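PDB 1Y7W: halotolerant alpha-type carbonic anhydrase (dCA II) from Dunaliella salina, which catalyses the reversible hydration of carbon dioxide to bicarbonate at a zinc site, as alpha-type carbonic anhydrases do, and tolerates high salt. Local coordinates for residues G34-G38 / G39-Y43; N210-V213 / K214-L217; E250-R253 / E254-K257; Q279-G282 / D283-V286. One frame throughout, in Å; residues are numbered along the deposited sequence.

Contact 1: G34-G38 / G39-Y43; sequences GLQEG and GTTKY
Lys42 N donates to Leu35 O over 2.9 Å in an almost straight bond (174° at the hydrogen), and Glu37 N reaches Thr40 O at the same length, 2.9 Å; the return bond from Thr40 N to Glu37 O is weak. At the bend the hydroxyl of Thr40 gives its proton to Gly38 O, OG1 standing 3.1 Å away and well above the carbonyl plane. On the other face of the ladder the Gln36 side chain, extended beyond CG, lies obliquely across Thr41 and brings NE2 to 3.0 Å from OG1 of Thr41, which sits tilted out of the amide plane. The hydroxyl is there because chi1 of Thr41 (-60°) turns OG1 away from its own carbonyl carbon. These bonds close a short, weakly bonded beta hairpin at the protein surface, strand 36-37 folding back on strand 40-41, with Gly38 and Gly39 both at positive phi in the turn. A water bridges the two arms beyond the strands, donating to Leu35 O and accepting from Tyr43 N. The extended Glu37 side chain crosses Lys42 obliquely, its OE2 3.8 Å from CG of the lysine, but no salt bridge forms: the ammonium group is hydrogen-bonded to Gly22 O instead. At the open end of the hairpin CD1 of Leu35 meets the edge of the Tyr43 ring, 3.9 Å from CE2, while CG of Lys42 lies over a face of that ring.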
loop_
_atom_site.group_PDB
_atom_site.type_symbol
_atom_site.label_atom_id
_atom_site.label_comp_id
_atom_site.label_asym_id
_atom_site.label_seq_id
_atom_site.Cartn_x
_atom_site.Cartn_y
_atom_site.Cartn_z
ATOM N N GLY A 34 9.239 -7.227 20.222
ATOM C CA GLY A 34 9.919 -7.239 21.502
ATOM C C GLY A 34 10.191 -5.883 22.116
ATOM O O GLY A 34 10.655 -5.817 23.275
ATOM N N LEU A 35 9.909 -4.794 21.410
ATOM C CA LEU A 35 10.175 -3.477 21.959
ATOM C C LEU A 35 9.327 -3.248 23.202
ATOM O O LEU A 35 8.134 -3.534 23.212
ATOM C CB LEU A 35 9.894 -2.384 20.965
ATOM C CG LEU A 35 10.729 -2.476 19.684
ATOM C CD1 LEU A 35 10.228 -1.464 18.717
ATOM C CD2 LEU A 35 12.232 -2.284 20.024
ATOM N N GLN A 36 9.992 -2.755 24.240
ATOM C CA GLN A 36 9.342 -2.484 25.528
ATOM C C GLN A 36 9.807 -1.167 26.057
ATOM O O GLN A 36 10.916 -0.759 25.791
ATOM C CB GLN A 36 9.689 -3.564 26.585
ATOM C CG GLN A 36 8.990 -4.906 26.416
ATOM C CD GLN A 36 8.877 -5.669 27.749
ATOM O OE1 GLN A 36 9.904 -6.010 28.368
ATOM N NE2 GLN A 36 7.627 -5.945 28.204
ATOM N N GLU A 37 8.951 -0.488 26.803
ATOM C CA GLU A 37 9.334 0.767 27.436
ATOM C C GLU A 37 8.623 0.805 28.771
ATOM O O GLU A 37 7.380 0.758 28.838
ATOM C CB GLU A 37 8.966 1.997 26.599
ATOM C CG GLU A 37 7.923 1.786 25.538
ATOM C CD GLU A 37 7.242 3.097 25.148
ATOM O OE1 GLU A 37 7.958 4.134 25.076
ATOM O OE2 GLU A 37 6.002 3.091 24.914
ATOM N N GLY A 38 9.419 0.858 29.833
ATOM C CA GLY A 38 8.860 0.890 31.172
ATOM C C GLY A 38 8.298 -0.481 31.477
ATOM O O GLY A 38 7.188 -0.610 32.026
ATOM N N GLY A 39 9.066 -1.514 31.112
ATOM C CA GLY A 39 8.629 -2.878 31.332
ATOM C C GLY A 39 7.286 -3.188 30.687
ATOM O O GLY A 39 6.671 -4.214 31.029
ATOM N N THR A 40 6.842 -2.334 29.753
ATOM C CA THR A 40 5.565 -2.530 29.036
ATOM C C THR A 40 5.794 -2.751 27.533
ATOM O O THR A 40 6.442 -1.926 26.889
ATOM C CB THR A 40 4.661 -1.303 29.176
ATOM O OG1 THR A 40 4.479 -1.004 30.573
ATOM C CG2 THR A 40 3.309 -1.577 28.558
ATOM N N THR A 41 5.276 -3.842 26.996
ATOM C CA THR A 41 5.438 -4.111 25.556
ATOM C C THR A 41 4.777 -3.016 24.722
ATOM O O THR A 41 3.579 -2.684 24.861
ATOM C CB THR A 41 4.893 -5.464 25.211
ATOM O OG1 THR A 41 5.610 -6.426 25.974
ATOM C CG2 THR A 41 5.120 -5.790 23.673
ATOM N N LYS A 42 5.549 -2.458 23.808
ATOM C CA LYS A 42 5.062 -1.331 23.019
ATOM C C LYS A 42 4.063 -1.701 21.944
ATOM O O LYS A 42 3.047 -1.053 21.781
ATOM C CB LYS A 42 6.287 -0.625 22.447
ATOM C CG LYS A 42 6.097 0.766 21.850
ATOM C CD LYS A 42 7.539 1.243 21.687
ATOM C CE LYS A 42 7.691 2.431 20.808
ATOM N NZ LYS A 42 9.170 2.624 20.589
ATOM N N TYR A 43 4.305 -2.797 21.263
ATOM C CA TYR A 43 3.469 -3.240 20.158
ATOM C C TYR A 43 3.043 -4.693 20.273
ATOM O O TYR A 43 3.442 -5.585 19.465
ATOM C CB TYR A 43 4.266 -3.021 18.854
ATOM C CG TYR A 43 4.791 -1.641 18.666
ATOM C CD1 TYR A 43 3.946 -0.549 18.704
ATOM C CD2 TYR A 43 6.142 -1.411 18.381
ATOM C CE1 TYR A 43 4.408 0.702 18.473
ATOM C CE2 TYR A 43 6.607 -0.142 18.143
ATOM C CZ TYR A 43 5.750 0.909 18.189
ATOM O OH TYR A 43 6.199 2.191 17.941
HETATM O O HOH W 1 6.616 -4.230 21.264
HETATM O O HOH W 2 5.271 0.431 26.262
#

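Contact 2: N210-V213 / K214-L217; sequences NINV and KTQL
Gln216 reaches back from the first turn of helix 213-217 to Asn212, the N-cap residue that ends strand 211-212, and so ties the strand-to-helix junction together. Its CB lies 3.2 Å from Asn212 O, the carbonyl that also accepts the Gln216 backbone N at 2.7 Å in a bond nearly along the C=O axis. CG stays near the same oxygen, chi1 (-66°) having set it beside the backbone N, and the chain then runs out extended. CD brings the amide up to the strand, where OE1 accepts from Asn212 N at 2.8 Å, the donor lying in the carbonyl plane and the bond close to straight (168°). A water also donates to OE1, and NE2 donates to a second water held by Asn210 O. Beside these bonds Ile211 and Leu217 cross at about a right angle, both resting on Phe129 of strand 120-133 and Phe182 of helix 181-195. Strand 211-212 pairs with strand 89-90, and Arg249 bonds to the carbonyls of Thr215 and Leu217. The methyl CG2 of Ile211 touches both side chains, 3.7 Å from OE1 of Gln216 and 4.1 Å from CG of Leu217.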
loop_
_atom_site.group_PDB
_atom_site.type_symbol
_atom_site.label_atom_id
_atom_site.label_comp_id
_atom_site.label_asym_id
_atom_site.label_seq_id
_atom_site.Cartn_x
_atom_site.Cartn_y
_atom_site.Cartn_z
ATOM N N ASN A 210 -3.865 15.658 -10.455
ATOM C CA ASN A 210 -4.899 14.687 -10.155
ATOM C C ASN A 210 -4.493 13.349 -10.704
ATOM O O ASN A 210 -3.719 13.266 -11.658
ATOM C CB ASN A 210 -6.196 15.102 -10.788
ATOM C CG ASN A 210 -6.788 16.300 -10.122
ATOM O OD1 ASN A 210 -6.542 16.579 -8.922
ATOM N ND2 ASN A 210 -7.611 17.021 -10.887
ATOM N N ILE A 211 -5.065 12.288 -10.138
ATOM C CA ILE A 211 -4.668 10.938 -10.541
ATOM C C ILE A 211 -5.852 10.055 -10.960
ATOM O O ILE A 211 -6.816 9.924 -10.202
ATOM C CB ILE A 211 -3.980 10.265 -9.321
ATOM C CG1 ILE A 211 -2.745 11.111 -8.919
ATOM C CG2 ILE A 211 -3.641 8.792 -9.625
ATOM C CD1 ILE A 211 -2.058 10.584 -7.616
ATOM N N ASN A 212 -5.714 9.421 -12.114
ATOM C CA ASN A 212 -6.719 8.540 -12.702
ATOM C C ASN A 212 -6.379 7.133 -12.143
ATOM O O ASN A 212 -5.416 6.483 -12.569
ATOM C CB ASN A 212 -6.555 8.620 -14.234
ATOM C CG ASN A 212 -7.676 7.897 -15.019
ATOM O OD1 ASN A 212 -8.086 8.350 -16.144
ATOM N ND2 ASN A 212 -8.151 6.771 -14.490
ATOM N N VAL A 213 -7.162 6.681 -11.170
ATOM C CA VAL A 213 -6.851 5.409 -10.520
ATOM C C VAL A 213 -6.692 4.261 -11.477
ATOM O O VAL A 213 -5.675 3.536 -11.458
ATOM C CB VAL A 213 -7.901 5.058 -9.438
ATOM C CG1 VAL A 213 -7.527 3.698 -8.759
ATOM C CG2 VAL A 213 -7.884 6.112 -8.367
ATOM N N LYS A 214 -7.684 4.099 -12.343
ATOM C CA LYS A 214 -7.664 2.991 -13.268
ATOM C C LYS A 214 -6.518 3.022 -14.273
ATOM O O LYS A 214 -5.871 1.980 -14.544
ATOM C CB LYS A 214 -9.019 2.930 -13.981
ATOM C CG LYS A 214 -9.060 2.073 -15.249
ATOM C CD LYS A 214 -8.952 0.607 -14.909
ATOM C CE LYS A 214 -9.669 -0.257 -15.961
ATOM N NZ LYS A 214 -8.859 -0.231 -17.211
ATOM N N THR A 215 -6.255 4.193 -14.842
ATOM C CA THR A 215 -5.194 4.239 -15.842
ATOM C C THR A 215 -3.787 4.418 -15.282
ATOM O O THR A 215 -2.816 3.966 -15.883
ATOM C CB THR A 215 -5.472 5.372 -16.924
ATOM O OG1 THR A 215 -5.310 6.671 -16.325
ATOM C CG2 THR A 215 -6.916 5.244 -17.459
ATOM N N GLN A 216 -3.676 5.037 -14.121
ATOM C CA GLN A 216 -2.356 5.273 -13.603
ATOM C C GLN A 216 -1.837 4.327 -12.525
ATOM O O GLN A 216 -0.628 4.166 -12.411
ATOM C CB GLN A 216 -2.266 6.713 -13.092
ATOM C CG GLN A 216 -2.397 7.703 -14.268
ATOM C CD GLN A 216 -2.256 9.131 -13.804
ATOM O OE1 GLN A 216 -3.168 9.684 -13.188
ATOM N NE2 GLN A 216 -1.084 9.744 -14.085
ATOM N N LEU A 217 -2.753 3.735 -11.747
ATOM C CA LEU A 217 -2.369 2.879 -10.628
ATOM C C LEU A 217 -2.683 1.398 -10.787
ATOM O O LEU A 217 -1.798 0.586 -10.595
ATOM C CB LEU A 217 -2.980 3.420 -9.334
ATOM C CG LEU A 217 -2.737 4.894 -8.950
ATOM C CD1 LEU A 217 -3.496 5.166 -7.687
ATOM C CD2 LEU A 217 -1.237 5.249 -8.782
HETATM O O HOH W 3 -1.194 12.359 -12.343
HETATM O O HOH W 4 -4.287 11.876 -14.713
#

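Contact 3: E250-R253 / E254-K257; sequences EVTR and EQMK
Thr252 and Gln255 meet because of two torsions: chi1 of Thr252 (64°) puts OG1 between its backbone N and carbonyl carbon, facing the start of the helix, and chi1 of Gln255 (-65°) sends an extended chain back toward the strand. OG1 of Thr252 accepts from Gln255 N at 3.0 Å, and the side-chain oxygen OE1 of Gln255 answers with a weak bond from Thr252 N, 3.3 Å long. This reciprocal pair is a capping box, with Thr252 as the N-cap of helix 253-266. The two side chains cross obliquely and closely, CG of Gln255 lying 3.1 Å from OG1 of Thr252. With a valine in place of Thr252 the oxygen of the cap is gone, and Gln255 N would probably be left with just its weak bond to Thr252 O, loosening the first turn. Behind the box Thr252 O accepts from Met256 N at 3.0 Å and starts the regular helical bonding. The carboxylate of Glu254 folds back so that OE1 lies 3.4 Å from CB of Thr252, a contact without a hydrogen bond. On the buried side CG2 of Val251 touches both OE1 of Gln255, at 3.5 Å, and SD of Met256, at 3.8 Å; the valine and methionine cross at about a right angle. The other end of the Gln255 amide faces away from the box, NE2 donating to Asn184 OD1 and Asp180 O. The junction thus lies between strand 166-175, whose Tyr175 packs against Val251 and Met256 and makes a cation-pi contact with Arg253, and helix 181-195, whose Leu183 touches both Val251 and Gln255.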
loop_
_atom_site.group_PDB
_atom_site.type_symbol
_atom_site.label_atom_id
_atom_site.label_comp_id
_atom_site.label_asym_id
_atom_site.label_seq_id
_atom_site.Cartn_x
_atom_site.Cartn_y
_atom_site.Cartn_z
ATOM N N GLU A 250 5.862 -1.626 -14.192
ATOM C CA GLU A 250 7.303 -1.602 -14.456
ATOM C C GLU A 250 7.982 -0.384 -13.899
ATOM O O GLU A 250 7.381 0.637 -13.809
ATOM C CB GLU A 250 7.552 -1.673 -15.986
ATOM C CG GLU A 250 7.024 -2.995 -16.564
ATOM C CD GLU A 250 7.221 -3.135 -18.073
ATOM O OE1 GLU A 250 6.603 -4.073 -18.626
ATOM O OE2 GLU A 250 7.980 -2.329 -18.682
ATOM N N VAL A 251 9.262 -0.483 -13.562
ATOM C CA VAL A 251 9.979 0.670 -13.030
ATOM C C VAL A 251 11.442 0.547 -13.385
ATOM O O VAL A 251 11.951 -0.557 -13.480
ATOM C CB VAL A 251 9.823 0.754 -11.471
ATOM C CG1 VAL A 251 10.424 -0.445 -10.813
ATOM C CG2 VAL A 251 10.441 2.014 -10.948
ATOM N N THR A 252 12.107 1.680 -13.581
ATOM C CA THR A 252 13.519 1.687 -13.906
ATOM C C THR A 252 14.353 2.080 -12.724
ATOM O O THR A 252 13.841 2.658 -11.742
ATOM C CB THR A 252 13.830 2.699 -15.010
ATOM O OG1 THR A 252 13.547 4.009 -14.543
ATOM C CG2 THR A 252 13.007 2.410 -16.202
ATOM N N ARG A 253 15.650 1.760 -12.785
ATOM C CA ARG A 253 16.498 2.168 -11.684
ATOM C C ARG A 253 16.498 3.697 -11.610
ATOM O O ARG A 253 16.618 4.279 -10.535
ATOM C CB ARG A 253 17.946 1.675 -11.869
ATOM C CG ARG A 253 18.249 0.374 -11.198
ATOM C CD ARG A 253 17.955 -0.741 -12.088
ATOM N NE ARG A 253 18.428 -2.057 -11.605
ATOM C CZ ARG A 253 18.174 -3.176 -12.280
ATOM N NH1 ARG A 253 18.576 -4.355 -11.833
ATOM N NH2 ARG A 253 17.536 -3.082 -13.446
ATOM N N GLU A 254 16.390 4.348 -12.761
ATOM C CA GLU A 254 16.372 5.803 -12.783
ATOM C C GLU A 254 15.167 6.376 -12.073
ATOM O O GLU A 254 15.221 7.467 -11.544
ATOM C CB GLU A 254 16.396 6.346 -14.215
ATOM C CG GLU A 254 17.713 6.085 -14.992
ATOM C CD GLU A 254 18.002 4.601 -15.250
ATOM O OE1 GLU A 254 17.056 3.795 -15.459
ATOM O OE2 GLU A 254 19.201 4.238 -15.260
ATOM N N GLN A 255 14.052 5.674 -12.113
ATOM C CA GLN A 255 12.868 6.180 -11.414
ATOM C C GLN A 255 13.015 5.869 -9.940
ATOM O O GLN A 255 12.541 6.640 -9.103
ATOM C CB GLN A 255 11.600 5.508 -11.962
ATOM C CG GLN A 255 11.337 5.870 -13.400
ATOM C CD GLN A 255 10.083 5.232 -13.967
ATOM O OE1 GLN A 255 9.824 4.060 -13.751
ATOM N NE2 GLN A 255 9.316 6.008 -14.736
ATOM N N MET A 256 13.677 4.751 -9.605
ATOM C CA MET A 256 13.846 4.410 -8.190
ATOM C C MET A 256 14.680 5.445 -7.441
ATOM O O MET A 256 14.572 5.592 -6.207
ATOM C CB MET A 256 14.480 3.016 -8.048
ATOM C CG MET A 256 13.523 1.876 -8.384
ATOM S SD MET A 256 11.912 1.932 -7.463
ATOM C CE MET A 256 12.541 1.815 -5.766
ATOM N N LYS A 257 15.502 6.185 -8.187
ATOM C CA LYS A 257 16.331 7.207 -7.563
ATOM C C LYS A 257 15.485 8.265 -6.860
ATOM O O LYS A 257 15.915 8.831 -5.855
ATOM C CB LYS A 257 17.238 7.896 -8.615
ATOM C CG LYS A 257 18.037 9.115 -8.063
ATOM C CD LYS A 257 19.329 9.385 -8.899
ATOM C CE LYS A 257 20.031 10.696 -8.455
ATOM N NZ LYS A 257 19.105 11.841 -8.618
#

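Contact 4: Q279-G282 / D283-V286; sequences QDLG and DREV
Arg284 folds back over Leu281 and Asp280 to brace a type II' beta turn that runs from Leu281 to Arg284, in the loop between helix 253-266 and strand 287-289. Leu281 O is gripped twice: Arg284 N reaches it over 3.2 Å, as the turn requires, and Arg284 NE over 3.0 Å in a straighter bond (168°), the two donors coming from opposite faces of the carbonyl plane. The bend at chi3 (-73°) swings the guanidinium back along the chain, where NH2 donates to Asp280 O at 2.9 Å. Both acceptors lie close to the guanidinium plane, which fixes its rotation. The group is buried, and its further bonds, from NH1 to Asp228 O and from NH2 to Gln51 O, join the turn to strand 224-229 and to a neighbouring loop. An alanine at this position is likely to leave the carbonyls of Asp280 and Leu281 without their side-chain donors and the turn less firmly tied to Asp228 and Gln51. Packing is also close beneath the arginine, where CD1 of Leu281 touches CB of Arg284 at 3.8 Å and lies over one face of the guanidinium. The corner of the turn is the loose side. Gly282, at positive phi, and Asp283 are exposed there; the bond to CB of Asp283 leads away from residues 279-282, and this CB is 3.5 Å from Gly282 C. Toward the interior Val286 rests on Ala225, Ile54 and Leu61, and its CG2 meets CD1 of Leu281 at 3.8 Å.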
loop_
_atom_site.group_PDB
_atom_site.type_symbol
_atom_site.label_atom_id
_atom_site.label_comp_id
_atom_site.label_asym_id
_atom_site.label_seq_id
_atom_site.Cartn_x
_atom_site.Cartn_y
_atom_site.Cartn_z
ATOM N N GLN A 279 5.721 -12.678 7.153
ATOM C CA GLN A 279 5.195 -13.269 8.382
ATOM C C GLN A 279 4.643 -14.644 8.163
ATOM O O GLN A 279 4.300 -15.010 7.055
ATOM C CB GLN A 279 4.072 -12.353 8.912
ATOM C CG GLN A 279 4.519 -10.897 9.170
ATOM C CD GLN A 279 5.409 -10.766 10.388
ATOM O OE1 GLN A 279 5.085 -11.252 11.484
ATOM N NE2 GLN A 279 6.568 -10.140 10.202
ATOM N N ASP A 280 4.537 -15.398 9.250
ATOM C CA ASP A 280 4.005 -16.730 9.211
ATOM C C ASP A 280 2.534 -16.750 8.793
ATOM O O ASP A 280 1.751 -16.056 9.391
ATOM C CB ASP A 280 4.130 -17.367 10.570
ATOM C CG ASP A 280 3.635 -18.808 10.565
ATOM O OD1 ASP A 280 4.213 -19.692 9.894
ATOM O OD2 ASP A 280 2.629 -19.049 11.216
ATOM N N LEU A 281 2.186 -17.536 7.770
ATOM C CA LEU A 281 0.796 -17.637 7.285
ATOM C C LEU A 281 -0.099 -18.246 8.369
ATOM O O LEU A 281 -1.291 -17.946 8.491
ATOM C CB LEU A 281 0.754 -18.515 6.032
ATOM C CG LEU A 281 -0.592 -18.560 5.303
ATOM C CD1 LEU A 281 -0.961 -17.113 4.898
ATOM C CD2 LEU A 281 -0.508 -19.458 4.082
ATOM N N GLY A 282 0.483 -19.129 9.169
ATOM C CA GLY A 282 -0.284 -19.709 10.260
ATOM C C GLY A 282 -1.385 -20.605 9.752
ATOM O O GLY A 282 -1.157 -21.453 8.899
ATOM N N ASP A 283 -2.607 -20.419 10.242
ATOM C CA ASP A 283 -3.664 -21.301 9.729
ATOM C C ASP A 283 -4.520 -20.651 8.609
ATOM O O ASP A 283 -5.539 -21.231 8.163
ATOM C CB ASP A 283 -4.526 -21.812 10.870
ATOM C CG ASP A 283 -5.212 -20.728 11.578
ATOM O OD1 ASP A 283 -6.035 -21.011 12.504
ATOM O OD2 ASP A 283 -4.921 -19.576 11.221
ATOM N N ARG A 284 -4.078 -19.491 8.124
ATOM C CA ARG A 284 -4.746 -18.803 7.011
ATOM C C ARG A 284 -4.506 -19.449 5.680
ATOM O O ARG A 284 -3.471 -20.148 5.498
ATOM C CB ARG A 284 -4.203 -17.380 6.895
ATOM C CG ARG A 284 -4.508 -16.520 8.083
ATOM C CD ARG A 284 -3.885 -15.114 7.982
ATOM N NE ARG A 284 -2.412 -15.172 8.190
ATOM C CZ ARG A 284 -1.601 -14.130 8.094
ATOM N NH1 ARG A 284 -2.085 -12.935 7.775
ATOM N NH2 ARG A 284 -0.296 -14.260 8.353
ATOM N N GLU A 285 -5.431 -19.244 4.744
ATOM C CA GLU A 285 -5.225 -19.668 3.350
ATOM C C GLU A 285 -5.227 -18.345 2.594
ATOM O O GLU A 285 -5.604 -17.318 3.164
ATOM C CB GLU A 285 -6.348 -20.552 2.789
ATOM C CG GLU A 285 -6.507 -21.902 3.465
ATOM C CD GLU A 285 -5.376 -22.865 3.165
ATOM O OE1 GLU A 285 -4.539 -22.554 2.273
ATOM O OE2 GLU A 285 -5.320 -23.950 3.827
ATOM N N VAL A 286 -4.776 -18.358 1.341
ATOM C CA VAL A 286 -4.742 -17.136 0.522
ATOM C C VAL A 286 -5.610 -17.549 -0.654
ATOM O O VAL A 286 -5.532 -18.676 -1.100
ATOM C CB VAL A 286 -3.293 -16.796 0.108
ATOM C CG1 VAL A 286 -3.254 -15.442 -0.690
ATOM C CG2 VAL A 286 -2.420 -16.633 1.387
#

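The four contacts follow one another along the chain without overlap, and none touches another. Contacts 2 and 3 are the nearest by centres, about 19 Å apart with nearest atoms about 9 Å apart; both lead from a strand into a helix, and both pack against helix 181-195. Contacts 1 and 4 come within about 10 Å at their nearest atoms, although their centres are about 26 Å apart. Contact 1 lies across the chain's centre from contact 2, about 41 Å between centres. The zinc, held by His130, His132 and His150, is about 13 Å from the Leu217 side chain and about 14 Å from that of Met256; a sodium ion lies about 8 Å from the Asn212 side chain.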